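PDB 6Y1X: radical SAM domain protein from Methanothrix thermoacetophila, which is NifB, a radical SAM enzyme with [4Fe-4S] clusters that probably makes the carbide-containing precursor of the nitrogenase iron-molybdenum cofactor. Local coordinates for residues Cys138-Gly143 against Asn160-Leu165; Ile213-Thr218 against Ile243-Pro248; Arg234-Met239 against Lys275-Met280. All coordinates share one frame; numbering follows the deposited sequence. Where two conformers were deposited one is given.

Interaction 1. Residues Cys138-Gly143 against Asn160-Leu165. With SF4 (iron/sulfur cluster), chain C.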
ATOM      1  N   CYS A 138      -2.128   0.221 -10.755  1.00 19.77           N
ATOM      2  CA  CYS A 138      -2.050  -0.212  -9.371  1.00 22.10           C
ATOM      3  C   CYS A 138      -1.693   0.987  -8.508  1.00 25.55           C
ATOM      4  O   CYS A 138      -1.004   1.907  -8.958  1.00 25.77           O
ATOM      5  CB  CYS A 138      -0.997  -1.327  -9.211  1.00 25.44           C
ATOM      6  SG  CYS A 138      -0.943  -2.206  -7.618  1.00 33.58           S
ATOM      7  N   ILE A 139      -2.195   0.994  -7.274  1.00 24.82           N
ATOM      8  CA  ILE A 139      -1.819   2.018  -6.308  1.00 20.83           C
ATOM      9  C   ILE A 139      -1.669   1.376  -4.940  1.00 20.09           C
ATOM     10  O   ILE A 139      -2.328   0.383  -4.617  1.00 25.92           O
ATOM     11  CB  ILE A 139      -2.830   3.195  -6.235  1.00 28.87           C
ATOM     12  CG1 ILE A 139      -4.197   2.736  -5.716  1.00 31.59           C
ATOM     13  CG2 ILE A 139      -2.967   3.900  -7.560  1.00 34.79           C
ATOM     14  CD1 ILE A 139      -4.464   3.123  -4.270  1.00 35.19           C
ATOM     15  N   SER A 140      -0.806   1.979  -4.132  1.00 20.99           N
ATOM     16  CA  SER A 140      -0.647   1.686  -2.721  1.00 16.59           C
ATOM     17  C   SER A 140      -1.165   2.879  -1.930  1.00 21.67           C
ATOM     18  O   SER A 140      -1.109   4.018  -2.400  1.00 20.36           O
ATOM     19  CB  SER A 140       0.827   1.406  -2.386  1.00 13.90           C
ATOM     20  OG  SER A 140       1.056   1.372  -0.984  1.00 27.80           O
ATOM     21  N   THR A 141      -1.721   2.617  -0.751  1.00 20.54           N
ATOM     22  CA  THR A 141      -2.242   3.702   0.068  1.00 17.25           C
ATOM     23  C   THR A 141      -2.204   3.298   1.532  1.00 16.22           C
ATOM     24  O   THR A 141      -2.280   2.115   1.866  1.00 17.44           O
ATOM     25  CB  THR A 141      -3.679   4.084  -0.333  1.00 21.81           C
ATOM     26  OG1 THR A 141      -4.164   5.139   0.514  1.00 20.71           O
ATOM     27  CG2 THR A 141      -4.616   2.888  -0.231  1.00 19.29           C
ATOM     28  N   ASN A 142      -2.082   4.294   2.406  1.00 13.30           N
ATOM     29  CA  ASN A 142      -2.309   4.044   3.821  1.00 12.88           C
ATOM     30  C   ASN A 142      -3.796   3.958   4.148  1.00 18.70           C
ATOM     31  O   ASN A 142      -4.152   3.631   5.285  1.00 19.30           O
ATOM     32  CB  ASN A 142      -1.596   5.102   4.677  1.00 11.83           C
ATOM     33  CG  ASN A 142      -2.088   6.523   4.416  1.00 21.76           C
ATOM     34  OD1 ASN A 142      -3.266   6.764   4.161  1.00 19.40           O
ATOM     35  ND2 ASN A 142      -1.169   7.472   4.479  1.00 20.04           N
ATOM     36  N   GLY A 143      -4.670   4.258   3.184  1.00 17.81           N
ATOM     37  CA  GLY A 143      -6.094   4.046   3.337  1.00 17.67           C
ATOM     38  C   GLY A 143      -6.880   5.234   3.839  1.00 14.60           C
ATOM     39  O   GLY A 143      -8.117   5.209   3.767  1.00 16.43           O
ATOM     40  N   ASN A 160      -6.144  -2.651  -9.086  1.00 16.03           N
ATOM     41  CA  ASN A 160      -5.454  -3.312  -7.990  1.00 15.92           C
ATOM     42  C   ASN A 160      -5.067  -2.242  -6.990  1.00 20.75           C
ATOM     43  O   ASN A 160      -4.521  -1.204  -7.373  1.00 24.80           O
ATOM     44  CB  ASN A 160      -4.211  -4.068  -8.474  1.00 18.39           C
ATOM     45  CG  ASN A 160      -4.544  -5.220  -9.400  1.00 31.37           C
ATOM     46  OD1 ASN A 160      -5.032  -5.021 -10.515  1.00 30.51           O
ATOM     47  ND2 ASN A 160      -4.270  -6.437  -8.947  1.00 31.50           N
ATOM     48  N   ILE A 161      -5.316  -2.507  -5.711  1.00 16.94           N
ATOM     49  CA  ILE A 161      -5.104  -1.525  -4.655  1.00 16.87           C
ATOM     50  C   ILE A 161      -4.432  -2.215  -3.480  1.00 22.24           C
ATOM     51  O   ILE A 161      -4.866  -3.288  -3.051  1.00 20.69           O
ATOM     52  CB  ILE A 161      -6.422  -0.866  -4.201  1.00 18.53           C
ATOM     53  CG1 ILE A 161      -7.023  -0.030  -5.333  1.00 26.69           C
ATOM     54  CG2 ILE A 161      -6.190   0.006  -2.975  1.00 19.82           C
ATOM     55  CD1 ILE A 161      -8.391   0.525  -5.010  1.00 30.66           C
ATOM     56  N   THR A 162      -3.359  -1.618  -2.979  1.00 20.42           N
ATOM     57  CA  THR A 162      -2.726  -2.088  -1.760  1.00 19.56           C
ATOM     58  C   THR A 162      -3.026  -1.097  -0.649  1.00 18.64           C
ATOM     59  O   THR A 162      -2.793   0.105  -0.802  1.00 24.86           O
ATOM     60  CB  THR A 162      -1.213  -2.221  -1.948  1.00 21.40           C
ATOM     61  OG1 THR A 162      -0.931  -3.349  -2.777  1.00 19.16           O
ATOM     62  CG2 THR A 162      -0.526  -2.418  -0.598  1.00 22.42           C
ATOM     63  N   VAL A 163      -3.537  -1.599   0.468  1.00 20.26           N
ATOM     64  CA  VAL A 163      -3.772  -0.784   1.650  1.00 16.69           C
ATOM     65  C   VAL A 163      -2.859  -1.318   2.738  1.00 18.13           C
ATOM     66  O   VAL A 163      -2.826  -2.529   2.978  1.00 17.82           O
ATOM     67  CB  VAL A 163      -5.246  -0.831   2.095  1.00 20.78           C
ATOM     68  CG1 VAL A 163      -5.455   0.015   3.341  1.00 21.13           C
ATOM     69  CG2 VAL A 163      -6.168  -0.401   0.961  1.00 19.68           C
ATOM     70  N   THR A 164      -2.146  -0.429   3.417  1.00 20.04           N
ATOM     71  CA  THR A 164      -1.353  -0.842   4.567  1.00 21.31           C
ATOM     72  C   THR A 164      -2.217  -0.712   5.814  1.00 17.13           C
ATOM     73  O   THR A 164      -2.593   0.396   6.211  1.00 19.94           O
ATOM     74  CB  THR A 164      -0.065  -0.033   4.679  1.00 22.90           C
ATOM     75  OG1 THR A 164       0.775  -0.345   3.561  1.00 22.73           O
ATOM     76  CG2 THR A 164       0.688  -0.410   5.962  1.00 22.15           C
ATOM     77  N   LEU A 165      -2.531  -1.849   6.426  1.00 15.75           N
ATOM     78  CA  LEU A 165      -3.433  -1.923   7.567  1.00 15.79           C
ATOM     79  C   LEU A 165      -2.668  -2.596   8.696  1.00 18.41           C
ATOM     80  O   LEU A 165      -2.412  -3.804   8.647  1.00 13.65           O
ATOM     81  CB  LEU A 165      -4.706  -2.693   7.219  1.00 14.07           C
ATOM     82  CG  LEU A 165      -5.781  -2.812   8.298  1.00 22.92           C
ATOM     83  CD1 LEU A 165      -6.284  -1.441   8.700  1.00 19.55           C
ATOM     84  CD2 LEU A 165      -6.922  -3.663   7.789  1.00 23.09           C
TER
HETATM   85 FE1  SF4 C 301       2.472  -2.385  -4.359  1.00 47.68          FE
HETATM   86 FE2  SF4 C 301       3.201  -4.074  -6.366  1.00 75.44          FE
HETATM   87 FE3  SF4 C 301       3.817  -1.426  -6.487  1.00 56.91          FE
HETATM   88 FE4  SF4 C 301       1.206  -2.247  -6.791  1.00 58.91          FE
HETATM   89  S1  SF4 C 301       2.966  -2.705  -8.200  1.00 36.39           S
HETATM   90  S2  SF4 C 301       1.952  -0.474  -5.531  1.00 33.16           S
HETATM   91  S3  SF4 C 301       1.155  -4.011  -5.316  1.00 33.10           S
HETATM   92  S4  SF4 C 301       4.624  -2.942  -4.956  1.00 32.55           S
HETATM   93  O   HOH W   1       0.176   0.514   1.239  1.00 20.76           O
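T141 O is gripped twice: it accepts a bond from T164 N (N to O 3.0 Å) and another from a water. That water also lies very close to S140 OG and T164 OG1, so close that the nature of those two contacts stays in doubt. The strands 138-141 and 160-164 run parallel, and three more backbone bonds join them. The shortest is T141 N to T162 O, 2.7 Å. I139 is held at both ends, its N by N160 O and its O by T162 N.

One face of this pair carries C138, S140, N160 and T162. C138 SG binds FE4 of the cluster at 2.3 Å. With SG anti to its own N (chi1 -170°), the thiolate reaches out over that face. T162 OG1 sits 3.4 Å from cluster sulfide S3 and is hydrogen-bonded to K215 NZ. S140 approaches the cluster with its CB. The other face carries I139 and I161, which lie side by side with CD1 of I139 3.8 Å from CG2 of I161, both packed on helix 146-156. T141 OG1 turns back to accept G143 N at 2.9 Å, an ST turn, and also bonds E114. These are the two strands of a beta-alpha-beta unit of the radical SAM barrel. The T162 hydroxyl, held by K215, probably helps set the polarity beside the sulfide, while the apolar face seats both strands on the helix.

Interaction 2. Residues Ile213-Thr218 against Ile243-Pro248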
ATOM      1  N   ILE A 213      -9.169  -5.562  -6.913  1.00 23.74           N
ATOM      2  CA  ILE A 213      -8.369  -6.601  -6.279  1.00 20.74           C
ATOM      3  C   ILE A 213      -7.541  -5.934  -5.193  1.00 22.21           C
ATOM      4  O   ILE A 213      -6.704  -5.071  -5.479  1.00 25.80           O
ATOM      5  CB  ILE A 213      -7.468  -7.312  -7.297  1.00 25.69           C
ATOM      6  CG1 ILE A 213      -8.289  -7.756  -8.512  1.00 25.58           C
ATOM      7  CG2 ILE A 213      -6.760  -8.491  -6.642  1.00 26.28           C
ATOM      8  CD1 ILE A 213      -9.462  -8.642  -8.160  1.00 24.20           C
ATOM      9  N   VAL A 214      -7.774  -6.328  -3.947  1.00 18.95           N
ATOM     10  CA  VAL A 214      -7.214  -5.641  -2.792  1.00 17.65           C
ATOM     11  C   VAL A 214      -6.140  -6.506  -2.151  1.00 20.62           C
ATOM     12  O   VAL A 214      -6.378  -7.678  -1.834  1.00 19.93           O
ATOM     13  CB  VAL A 214      -8.304  -5.274  -1.775  1.00 15.42           C
ATOM     14  CG1 VAL A 214      -7.678  -4.637  -0.525  1.00 15.87           C
ATOM     15  CG2 VAL A 214      -9.312  -4.339  -2.415  1.00 17.67           C
ATOM     16  N   LYS A 215      -4.963  -5.921  -1.964  1.00 19.41           N
ATOM     17  CA  LYS A 215      -3.892  -6.503  -1.172  0.56 19.88           C
ATOM     18  C   LYS A 215      -3.722  -5.678   0.095  1.00 17.44           C
ATOM     19  O   LYS A 215      -3.757  -4.447   0.046  1.00 18.22           O
ATOM     20  CB  LYS A 215      -2.593  -6.545  -1.980  0.56 19.73           C
ATOM     21  CG  LYS A 215      -1.309  -6.686  -1.180  0.56 21.73           C
ATOM     22  CD  LYS A 215      -0.160  -7.049  -2.119  0.56 25.47           C
ATOM     23  CE  LYS A 215       1.182  -6.556  -1.611  0.56 25.08           C
ATOM     24  NZ  LYS A 215       1.310  -5.077  -1.732  0.56 28.70           N
ATOM     25  N   VAL A 216      -3.545  -6.346   1.228  1.00 16.49           N
ATOM     26  CA  VAL A 216      -3.329  -5.648   2.488  1.00 16.70           C
ATOM     27  C   VAL A 216      -1.913  -5.948   2.955  1.00 20.64           C
ATOM     28  O   VAL A 216      -1.525  -7.116   3.075  1.00 19.85           O
ATOM     29  CB  VAL A 216      -4.371  -6.040   3.542  1.00 14.31           C
ATOM     30  CG1 VAL A 216      -3.906  -5.599   4.931  1.00 11.97           C
ATOM     31  CG2 VAL A 216      -5.700  -5.399   3.189  1.00 13.74           C
ATOM     32  N   ASN A 217      -1.133  -4.893   3.177  1.00 17.25           N
ATOM     33  CA  ASN A 217       0.153  -5.005   3.844  1.00 21.47           C
ATOM     34  C   ASN A 217      -0.032  -4.830   5.342  1.00 20.91           C
ATOM     35  O   ASN A 217      -0.825  -3.995   5.784  1.00 23.25           O
ATOM     36  CB  ASN A 217       1.123  -3.929   3.352  1.00 23.14           C
ATOM     37  CG  ASN A 217       1.524  -4.103   1.907  1.00 23.18           C
ATOM     38  OD1 ASN A 217       1.400  -5.183   1.326  1.00 21.04           O
ATOM     39  ND2 ASN A 217       2.042  -3.033   1.320  1.00 29.01           N
ATOM     40  N   THR A 218       0.731  -5.589   6.123  1.00 19.17           N
ATOM     41  CA  THR A 218       0.814  -5.361   7.560  1.00 16.84           C
ATOM     42  C   THR A 218       2.276  -5.381   7.968  1.00 22.11           C
ATOM     43  O   THR A 218       2.990  -6.344   7.669  1.00 20.26           O
ATOM     44  CB  THR A 218       0.043  -6.417   8.363  1.00 19.42           C
ATOM     45  OG1 THR A 218      -1.345  -6.372   8.018  1.00 17.46           O
ATOM     46  CG2 THR A 218       0.207  -6.184   9.867  1.00 17.65           C
ATOM     47  N   ILE A 243      -5.389 -10.856  -0.860  1.00 22.34           N
ATOM     48  CA  ILE A 243      -4.111 -11.389  -0.405  1.00 19.29           C
ATOM     49  C   ILE A 243      -3.557 -10.495   0.697  1.00 22.64           C
ATOM     50  O   ILE A 243      -3.817  -9.292   0.737  1.00 22.51           O
ATOM     51  CB  ILE A 243      -3.125 -11.539  -1.591  1.00 21.25           C
ATOM     52  CG1 ILE A 243      -1.883 -12.340  -1.189  1.00 25.14           C
ATOM     53  CG2 ILE A 243      -2.764 -10.183  -2.180  1.00 21.42           C
ATOM     54  CD1 ILE A 243      -0.995 -12.704  -2.356  1.00 24.72           C
ATOM     55  N   HIS A 244      -2.764 -11.095   1.581  1.00 21.85           N
ATOM     56  CA  HIS A 244      -2.223 -10.430   2.759  1.00 18.60           C
ATOM     57  C   HIS A 244      -0.707 -10.529   2.715  1.00 16.76           C
ATOM     58  O   HIS A 244      -0.159 -11.622   2.530  1.00 15.94           O
ATOM     59  CB  HIS A 244      -2.751 -11.102   4.026  1.00 12.90           C
ATOM     60  CG  HIS A 244      -2.480 -10.342   5.287  1.00 13.70           C
ATOM     61  ND1 HIS A 244      -2.551 -10.932   6.531  1.00 18.32           N
ATOM     62  CD2 HIS A 244      -2.178  -9.041   5.506  1.00 15.40           C
ATOM     63  CE1 HIS A 244      -2.285 -10.031   7.460  1.00 17.10           C
ATOM     64  NE2 HIS A 244      -2.062  -8.874   6.865  1.00 16.49           N
ATOM     65  N   ASN A 245      -0.032  -9.402   2.913  1.00 15.15           N
ATOM     66  CA  ASN A 245       1.426  -9.346   2.854  1.00 20.74           C
ATOM     67  C   ASN A 245       1.942  -8.868   4.206  1.00 19.60           C
ATOM     68  O   ASN A 245       1.907  -7.669   4.505  1.00 19.98           O
ATOM     69  CB  ASN A 245       1.874  -8.428   1.721  1.00 20.89           C
ATOM     70  CG  ASN A 245       3.373  -8.215   1.698  1.00 31.34           C
ATOM     71  OD1 ASN A 245       4.140  -9.077   2.121  1.00 33.34           O
ATOM     72  ND2 ASN A 245       3.798  -7.055   1.209  1.00 34.59           N
ATOM     73  N   VAL A 246       2.438  -9.794   5.013  1.00 19.38           N
ATOM     74  CA  VAL A 246       2.999  -9.455   6.314  1.00 17.50           C
ATOM     75  C   VAL A 246       4.483  -9.157   6.152  1.00 23.68           C
ATOM     76  O   VAL A 246       5.254 -10.016   5.712  1.00 26.52           O
ATOM     77  CB  VAL A 246       2.763 -10.583   7.327  1.00 23.30           C
ATOM     78  CG1 VAL A 246       3.304 -10.189   8.689  1.00 25.15           C
ATOM     79  CG2 VAL A 246       1.273 -10.886   7.411  1.00 22.21           C
ATOM     80  N   MET A 247       4.876  -7.935   6.490  1.00 19.43           N
ATOM     81  CA  MET A 247       6.228  -7.444   6.303  1.00 24.20           C
ATOM     82  C   MET A 247       6.902  -7.242   7.650  1.00 23.29           C
ATOM     83  O   MET A 247       6.303  -6.634   8.547  1.00 22.62           O
ATOM     84  CB  MET A 247       6.220  -6.121   5.528  1.00 32.71           C
ATOM     85  CG  MET A 247       5.339  -6.117   4.293  1.00 39.14           C
ATOM     86  SD  MET A 247       5.259  -4.482   3.527  1.00 44.25           S
ATOM     87  CE  MET A 247       4.481  -3.535   4.822  1.00 41.27           C
ATOM     88  N   PRO A 248       8.134  -7.710   7.832  1.00 24.63           N
ATOM     89  CA  PRO A 248       8.844  -7.434   9.085  1.00 24.14           C
ATOM     90  C   PRO A 248       9.125  -5.944   9.240  1.00 25.49           C
ATOM     91  O   PRO A 248       9.419  -5.243   8.269  1.00 24.83           O
ATOM     92  CB  PRO A 248      10.135  -8.250   8.945  1.00 27.13           C
ATOM     93  CG  PRO A 248      10.350  -8.345   7.469  1.00 30.89           C
ATOM     94  CD  PRO A 248       8.963  -8.476   6.883  1.00 28.00           C
TER
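N217 reaches across to the strand 243-248 with nearly every atom of its side chain. Its CB meets M247 CE at 3.7 Å. CG lies 4.1 Å from M247 SD, whose chain crosses it at a slant. CG is anti to the carbonyl carbon (chi1 -67°), which sets the amide beside N245. OD1 accepts N245 ND2 at 3.0 Å from N217 OD1. The donor stands well above the carbonyl plane, and the two amides are almost perpendicular, 83° apart. K215 NZ is bonded to T162 OG1 and, less certainly, in the conformer given, to N217 OD1. ND2 of N217 lies close to E75, a ligand of the cluster, as a polar pair whose nature is not decided. With a leucine in place of N217, N245 ND2 would probably lose this acceptor.

On the opposite face of the sheet H244 crosses T218. Its NE2 donates to T218 OG1 at 2.8 Å, with the oxygen in the ring plane. V216 O lies at the ring edge, 3.2 Å from H244 CD2, while V246 CG2 lies over one face, toward the rim. Backbone bonds join the strands, among them M247 N to T218 O at 2.7 Å; that from I243 N to V214 O is weak. T218 OG1 has L165 O as its acceptor, so H244 NE2 is probably the protonated nitrogen. The amides probably link edge strand 243-248 to K215 of the cluster pocket.

Interaction 3. Residues Arg234-Met239 against Lys275-Met280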
ATOM      1  N   ARG A 234      -8.262 -12.093  10.038  1.00 13.92           N
ATOM      2  CA  ARG A 234      -9.657 -12.515  10.066  1.00 18.08           C
ATOM      3  C   ARG A 234     -10.573 -11.425   9.523  1.00 22.40           C
ATOM      4  O   ARG A 234     -11.495 -11.706   8.748  1.00 21.34           O
ATOM      5  CB  ARG A 234     -10.059 -12.913  11.487  1.00 21.69           C
ATOM      6  CG  ARG A 234      -9.504 -14.268  11.924  1.00 22.84           C
ATOM      7  CD  ARG A 234     -10.043 -14.688  13.283  1.00 28.48           C
ATOM      8  NE  ARG A 234      -9.422 -13.966  14.393  1.00 30.27           N
ATOM      9  CZ  ARG A 234      -8.382 -14.418  15.093  1.00 32.55           C
ATOM     10  NH1 ARG A 234      -7.882 -13.695  16.087  1.00 33.37           N
ATOM     11  NH2 ARG A 234      -7.854 -15.605  14.818  1.00 21.76           N
ATOM     12  N   LYS A 235     -10.337 -10.176   9.924  1.00 19.36           N
ATOM     13  CA  LYS A 235     -11.198  -9.082   9.489  1.00 16.09           C
ATOM     14  C   LYS A 235     -11.116  -8.878   7.977  1.00 20.94           C
ATOM     15  O   LYS A 235     -12.146  -8.785   7.299  1.00 20.92           O
ATOM     16  CB  LYS A 235     -10.810  -7.806  10.238  1.00 16.67           C
ATOM     17  CG  LYS A 235     -11.589  -6.557   9.865  1.00 22.29           C
ATOM     18  CD  LYS A 235     -13.052  -6.710  10.264  1.00 25.90           C
ATOM     19  CE  LYS A 235     -13.785  -5.376  10.183  1.00 33.37           C
ATOM     20  NZ  LYS A 235     -15.250  -5.512  10.456  1.00 34.09           N
ATOM     21  N   ILE A 236      -9.896  -8.801   7.425  1.00 14.47           N
ATOM     22  CA  ILE A 236      -9.773  -8.544   5.987  1.00 18.42           C
ATOM     23  C   ILE A 236     -10.265  -9.733   5.176  1.00 20.29           C
ATOM     24  O   ILE A 236     -10.690  -9.571   4.026  1.00 18.89           O
ATOM     25  CB  ILE A 236      -8.332  -8.159   5.590  1.00 15.77           C
ATOM     26  CG1 ILE A 236      -7.360  -9.308   5.843  1.00 18.64           C
ATOM     27  CG2 ILE A 236      -7.899  -6.909   6.328  1.00 16.55           C
ATOM     28  CD1 ILE A 236      -5.931  -9.013   5.378  1.00 17.92           C
ATOM     29  N   LYS A 237     -10.188 -10.943   5.736  1.00 22.01           N
ATOM     30  CA  LYS A 237     -10.712 -12.114   5.043  1.00 20.92           C
ATOM     31  C   LYS A 237     -12.223 -12.014   4.880  1.00 22.84           C
ATOM     32  O   LYS A 237     -12.761 -12.257   3.792  1.00 20.45           O
ATOM     33  CB  LYS A 237     -10.322 -13.385   5.803  1.00 17.01           C
ATOM     34  CG  LYS A 237     -10.968 -14.667   5.300  1.00 22.11           C
ATOM     35  CD  LYS A 237     -10.543 -15.004   3.881  1.00 21.08           C
ATOM     36  CE  LYS A 237     -11.076 -16.375   3.471  1.00 22.04           C
ATOM     37  NZ  LYS A 237     -10.821 -17.404   4.525  1.00 25.26           N
ATOM     38  N   SER A 238     -12.926 -11.640   5.954  1.00 21.05           N
ATOM     39  CA  SER A 238     -14.375 -11.478   5.872  1.00 19.69           C
ATOM     40  C   SER A 238     -14.763 -10.366   4.909  1.00 17.75           C
ATOM     41  O   SER A 238     -15.839 -10.420   4.302  1.00 20.97           O
ATOM     42  CB  SER A 238     -14.964 -11.180   7.251  1.00 20.44           C
ATOM     43  OG  SER A 238     -14.965 -12.331   8.074  1.00 34.99           O
ATOM     44  N   MET A 239     -13.915  -9.346   4.778  1.00 22.63           N
ATOM     45  CA  MET A 239     -14.221  -8.191   3.946  1.00 26.30           C
ATOM     46  C   MET A 239     -13.959  -8.421   2.465  1.00 22.68           C
ATOM     47  O   MET A 239     -14.334  -7.568   1.653  1.00 28.11           O
ATOM     48  CB  MET A 239     -13.429  -6.978   4.425  1.00 24.75           C
ATOM     49  CG  MET A 239     -13.824  -6.511   5.814  1.00 30.86           C
ATOM     50  SD  MET A 239     -12.837  -5.102   6.333  1.00 32.91           S
ATOM     51  CE  MET A 239     -13.725  -3.769   5.542  1.00 33.94           C
ATOM     52  N   LYS A 275      -3.717 -20.099   6.789  1.00 26.57           N
ATOM     53  CA  LYS A 275      -4.947 -20.857   7.001  1.00 30.97           C
ATOM     54  C   LYS A 275      -6.167 -19.948   7.089  1.00 32.40           C
ATOM     55  O   LYS A 275      -7.298 -20.437   7.012  1.00 36.12           O
ATOM     56  CB  LYS A 275      -4.831 -21.719   8.258  1.00 31.66           C
ATOM     57  CG  LYS A 275      -3.568 -22.558   8.320  1.00 36.94           C
ATOM     58  CD  LYS A 275      -3.357 -23.143   9.710  1.00 45.05           C
ATOM     59  CE  LYS A 275      -2.079 -23.977   9.773  1.00 52.98           C
ATOM     60  NZ  LYS A 275      -1.743 -24.403  11.165  1.00 56.81           N
ATOM     61  N   ILE A 276      -5.960 -18.650   7.273  1.00 26.86           N
ATOM     62  CA  ILE A 276      -7.033 -17.665   7.286  1.00 26.31           C
ATOM     63  C   ILE A 276      -7.199 -17.008   5.922  1.00 26.58           C
ATOM     64  O   ILE A 276      -8.305 -16.937   5.386  1.00 25.74           O
ATOM     65  CB  ILE A 276      -6.773 -16.607   8.380  1.00 23.85           C
ATOM     66  CG1 ILE A 276      -6.583 -17.272   9.744  1.00 25.36           C
ATOM     67  CG2 ILE A 276      -7.903 -15.587   8.409  1.00 24.61           C
ATOM     68  CD1 ILE A 276      -6.078 -16.326  10.812  1.00 24.40           C
ATOM     69  N   ILE A 277      -6.101 -16.519   5.352  1.00 20.05           N
ATOM     70  CA  ILE A 277      -6.129 -15.752   4.112  1.00 21.57           C
ATOM     71  C   ILE A 277      -4.818 -15.966   3.372  1.00 26.64           C
ATOM     72  O   ILE A 277      -3.756 -16.093   3.990  1.00 24.27           O
ATOM     73  CB  ILE A 277      -6.390 -14.252   4.383  1.00 17.75           C
ATOM     74  CG1 ILE A 277      -6.598 -13.493   3.067  1.00 17.38           C
ATOM     75  CG2 ILE A 277      -5.284 -13.643   5.241  1.00 18.31           C
ATOM     76  CD1 ILE A 277      -7.086 -12.069   3.245  1.00 23.97           C
ATOM     77  N   LYS A 278      -4.904 -15.999   2.044  1.00 22.89           N
ATOM     78  CA  LYS A 278      -3.733 -16.150   1.190  1.00 26.76           C
ATOM     79  C   LYS A 278      -2.658 -15.137   1.565  1.00 24.88           C
ATOM     80  O   LYS A 278      -2.948 -13.956   1.773  1.00 24.65           O
ATOM     81  CB  LYS A 278      -4.159 -15.953  -0.269  1.00 20.52           C
ATOM     82  CG  LYS A 278      -3.081 -16.161  -1.312  1.00 37.43           C
ATOM     83  CD  LYS A 278      -3.646 -15.899  -2.710  1.00 40.10           C
ATOM     84  CE  LYS A 278      -2.624 -16.166  -3.804  1.00 46.48           C
ATOM     85  NZ  LYS A 278      -2.276 -17.609  -3.912  1.00 51.75           N
ATOM     86  N   GLN A 279      -1.422 -15.615   1.701  1.00 25.25           N
ATOM     87  CA  GLN A 279      -0.292 -14.775   2.069  1.00 24.26           C
ATOM     88  C   GLN A 279       0.635 -14.543   0.884  1.00 28.82           C
ATOM     89  O   GLN A 279       0.900 -15.461   0.103  1.00 29.43           O
ATOM     90  CB  GLN A 279       0.502 -15.421   3.207  1.00 24.35           C
ATOM     91  CG  GLN A 279      -0.298 -15.608   4.475  1.00 25.68           C
ATOM     92  CD  GLN A 279      -0.587 -14.292   5.147  1.00 24.29           C
ATOM     93  OE1 GLN A 279       0.310 -13.467   5.321  1.00 28.56           O
ATOM     94  NE2 GLN A 279      -1.846 -14.065   5.490  1.00 23.22           N
ATOM     95  N   MET A 280       1.120 -13.310   0.745  1.00 29.79           N
ATOM     96  CA  MET A 280       2.128 -13.001  -0.263  1.00 38.49           C
ATOM     97  C   MET A 280       3.500 -13.424   0.258  1.00 46.71           C
ATOM     98  O   MET A 280       3.919 -12.978   1.331  1.00 50.41           O
ATOM     99  CB  MET A 280       2.110 -11.512  -0.602  1.00 37.99           C
ATOM    100  CG  MET A 280       3.006 -11.127  -1.775  1.00 44.53           C
ATOM    101  SD  MET A 280       3.374  -9.361  -1.823  1.00 46.79           S
ATOM    102  CE  MET A 280       4.557  -9.278  -3.164  1.00 57.78           C
TER
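The guanidinium of R234 has I276 CD1 beside it, coming in at a slant, and its NH1 makes a salt bridge with D231 of the same helix. The second flat group, the amide of Q279, lies within the chain segment 275-280. Its NE2 donates to I277 O at 3.2 Å, from 45° above that carbonyl plane.

I276 is the most covered residue of the contact. Its CG2 rests 3.9 Å from R234 N, and its CD1 is 4.1 Å from R234 CG, so the branched side chain lies on the helix backbone and on the root of the arginine. Its carbonyl is taken by K237, whose NZ donates to I276 O at 2.7 Å in an almost straight line with the C=O. The lysine chain bends at chi2 (64°) and again at its last torsion, which curls its methylenes around that oxygen; K237 CD is only 3.3 Å from I276 O. Further in, I277 CD1 meets I236 CG1 at 3.8 Å, the two side chains crossing at about a right angle. Both of these isoleucines also touch H244 of the strand 243-248.

The helix 229-239 is the connecting helix of a beta-alpha-beta crossover in the radical SAM barrel. Here a segment near the end of the modelled chain packs along one flank of it, then runs on to pair with H244 of the edge strand 243-248.

Interactions 1 and 2 are buried and belong to one parallel sheet, in which strands 160-164 and 213-220 are neighbours. L165 N probably bonds N217 O, and I161 O probably bonds K215 N, so the two contacts are joined edge to edge. Interaction 3 lies farther out and is partly exposed, with its helix 229-239 connecting the two strands of interaction 2. It meets that contact at H244, whose N and O probably bond K278 O and M280 N. The chemistry follows the place. Interaction 1 holds a cluster ligand, interaction 2 a polar network beside the cluster pocket, and interaction 3 isoleucine packing with one lysine bond.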